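PDB 2OBN: hypothetical protein from Anabaena variabilis, which is of unknown function but pairs a Rossmann-like domain with a P-loop NTPase-like domain, and so probably binds a nucleotide. Local coordinates for residues A146-C152 with V219-K224. The protein carries 2 engineered substitutions. Numbering follows the deposited sequence.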
loop_
_atom_site.group_PDB
_atom_site.type_symbol
_atom_site.label_atom_id
_atom_site.label_comp_id
_atom_site.label_asym_id
_atom_site.label_seq_id
_atom_site.Cartn_x
_atom_site.Cartn_y
_atom_site.Cartn_z
ATOM N N ALA B 146 0.409 17.257 -3.360
ATOM C CA ALA B 146 1.260 18.453 -3.529
ATOM C C ALA B 146 2.063 18.485 -4.814
ATOM O O ALA B 146 2.470 19.560 -5.231
ATOM C CB ALA B 146 2.213 18.604 -2.353
ATOM N N ALA B 147 2.304 17.318 -5.419
ATOM C CA ALA B 147 3.063 17.220 -6.657
ATOM C C ALA B 147 2.339 17.835 -7.856
ATOM O O ALA B 147 2.983 18.184 -8.828
ATOM C CB ALA B 147 3.396 15.770 -6.943
ATOM N N ARG B 148 1.011 17.971 -7.780
ATOM C CA ARG B 148 0.220 18.551 -8.862
ATOM C C ARG B 148 0.630 19.986 -9.142
ATOM O O ARG B 148 0.339 20.522 -10.207
ATOM C CB ARG B 148 -1.268 18.547 -8.497
ATOM C CG ARG B 148 -1.672 19.650 -7.564
ATOM C CD ARG B 148 -3.055 19.449 -7.003
ATOM N NE ARG B 148 -3.476 20.629 -6.255
ATOM C CZ ARG B 148 -3.033 20.977 -5.040
ATOM N NH1 ARG B 148 -2.146 20.241 -4.369
ATOM N NH2 ARG B 148 -3.505 22.079 -4.473
ATOM N N THR B 149 1.235 20.604 -8.126
ATOM C CA THR B 149 1.744 21.967 -8.133
ATOM C C THR B 149 3.059 22.157 -8.912
ATOM O O THR B 149 3.443 23.294 -9.210
ATOM C CB THR B 149 2.093 22.329 -6.670
ATOM O OG1 THR B 149 0.975 22.072 -5.818
ATOM C CG2 THR B 149 2.448 23.725 -6.525
ATOM N N LEU B 150 3.755 21.057 -9.203
ATOM C CA LEU B 150 5.071 21.128 -9.808
ATOM C C LEU B 150 5.021 21.478 -11.293
ATOM O O LEU B 150 4.087 21.087 -11.991
ATOM C CB LEU B 150 5.850 19.833 -9.587
ATOM C CG LEU B 150 6.185 19.438 -8.147
ATOM C CD1 LEU B 150 6.633 17.982 -8.135
ATOM C CD2 LEU B 150 7.236 20.326 -7.534
ATOM N N PRO B 151 6.029 22.239 -11.763
ATOM C CA PRO B 151 6.088 22.713 -13.145
ATOM C C PRO B 151 6.525 21.664 -14.140
ATOM O O PRO B 151 6.181 21.742 -15.306
ATOM C CB PRO B 151 7.147 23.826 -13.077
ATOM C CG PRO B 151 8.091 23.356 -11.991
ATOM C CD PRO B 151 7.191 22.711 -10.970
ATOM N N CYS B 152 7.289 20.693 -13.675
ATOM C CA CYS B 152 7.797 19.629 -14.517
ATOM C C CYS B 152 6.737 18.632 -14.952
ATOM O O CYS B 152 5.684 18.518 -14.348
ATOM C CB CYS B 152 8.845 18.846 -13.732
ATOM S SG CYS B 152 8.184 17.986 -12.283
ATOM N N VAL B 219 9.286 13.029 -5.173
ATOM C CA VAL B 219 8.866 13.857 -6.308
ATOM C C VAL B 219 8.963 15.355 -5.983
ATOM O O VAL B 219 9.342 16.151 -6.842
ATOM C CB VAL B 219 7.438 13.470 -6.757
ATOM C CG1 VAL B 219 6.846 14.494 -7.697
ATOM C CG2 VAL B 219 7.451 12.041 -7.401
HETATM N N MSE B 220 8.628 15.746 -4.760
HETATM C CA MSE B 220 8.760 17.163 -4.373
HETATM C C MSE B 220 10.226 17.580 -4.199
HETATM O O MSE B 220 10.557 18.749 -4.332
HETATM C CB MSE B 220 8.001 17.452 -3.079
HETATM C CG MSE B 220 6.503 17.278 -3.169
HETATM SE SE MSE B 220 5.693 18.504 -4.397
HETATM C CE MSE B 220 5.904 20.138 -3.422
ATOM N N ARG B 221 11.095 16.619 -3.907
ATOM C CA ARG B 221 12.513 16.875 -3.686
ATOM C C ARG B 221 13.258 17.315 -4.955
ATOM O O ARG B 221 14.169 18.130 -4.874
ATOM C CB ARG B 221 13.164 15.632 -3.036
ATOM C CG ARG B 221 14.673 15.701 -2.795
ATOM C CD ARG B 221 15.107 14.954 -1.519
ATOM N NE ARG B 221 14.411 13.688 -1.308
ATOM N N TYR B 222 12.847 16.813 -6.117
ATOM C CA TYR B 222 13.520 17.134 -7.387
ATOM C C TYR B 222 12.681 17.908 -8.398
ATOM O O TYR B 222 13.237 18.539 -9.280
ATOM C CB TYR B 222 14.014 15.835 -8.053
ATOM C CG TYR B 222 14.906 15.024 -7.141
ATOM C CD1 TYR B 222 16.242 15.390 -6.926
ATOM C CD2 TYR B 222 14.410 13.899 -6.474
ATOM C CE1 TYR B 222 17.063 14.653 -6.061
ATOM C CE2 TYR B 222 15.216 13.151 -5.626
ATOM C CZ TYR B 222 16.537 13.532 -5.414
ATOM O OH TYR B 222 17.318 12.782 -4.566
ATOM N N GLY B 223 11.361 17.876 -8.249
ATOM C CA GLY B 223 10.412 18.467 -9.201
ATOM C C GLY B 223 10.589 19.879 -9.703
ATOM O O GLY B 223 10.284 20.173 -10.857
ATOM N N LYS B 224 11.067 20.759 -8.838
ATOM C CA LYS B 224 11.290 22.145 -9.206
ATOM C C LYS B 224 12.605 22.336 -9.986
ATOM O O LYS B 224 12.823 23.400 -10.567
ATOM C CB LYS B 224 11.275 23.020 -7.948
ATOM C CG LYS B 224 9.940 22.984 -7.188
ATOM C CD LYS B 224 10.005 23.725 -5.844
ATOM C CE LYS B 224 8.715 23.507 -5.058
ATOM N NZ LYS B 224 8.765 24.115 -3.704
#
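With CG set beside its backbone N (chi1 -63°), Leu150 sends CD1 to Val219 and CD2 to Lys224, while Met220, a selenomethionine here, bends at chi2 (-64°), which brings its selenium over to the 3-10 turn 146-149, and chi3 then turns CE in beside Ala146. CD1 of Leu150 lies 3.5 Å from CG1 of Val219 and equally near that residue's carbonyl oxygen; CD2 sits 3.8 Å from CG of Lys224, the two side chains crossing at about a right angle. The selenium of Met220 packs against CG of Leu150 at 3.9 Å. It also lies 3.5 Å from O of Ala146, the oxygen to which, within the turn, OG1 of Thr149 donates from above the carbonyl plane. Deeper in, the CB of Ala147 rests 3.8 Å from CG1 of Val219, which backs onto Leu229 of strand 228-231. CA of Gly223 comes within 4.0 Å of CD1 of Leu150. Past Pro151, SG of Cys152 stands 3.4 Å from the carbonyl oxygen of Gly223. Glu216, one turn back on the helix, takes the N-H of Ala146. The lead-in to central strand 153-159 of the P-loop domain thus meets residues 219-224, at the C-terminal part of helix 208-222 and just beyond, mainly through dispersion and shape, which have little directionality; the selenium-oxygen and SG-oxygen pairs are close approaches of a more polar kind.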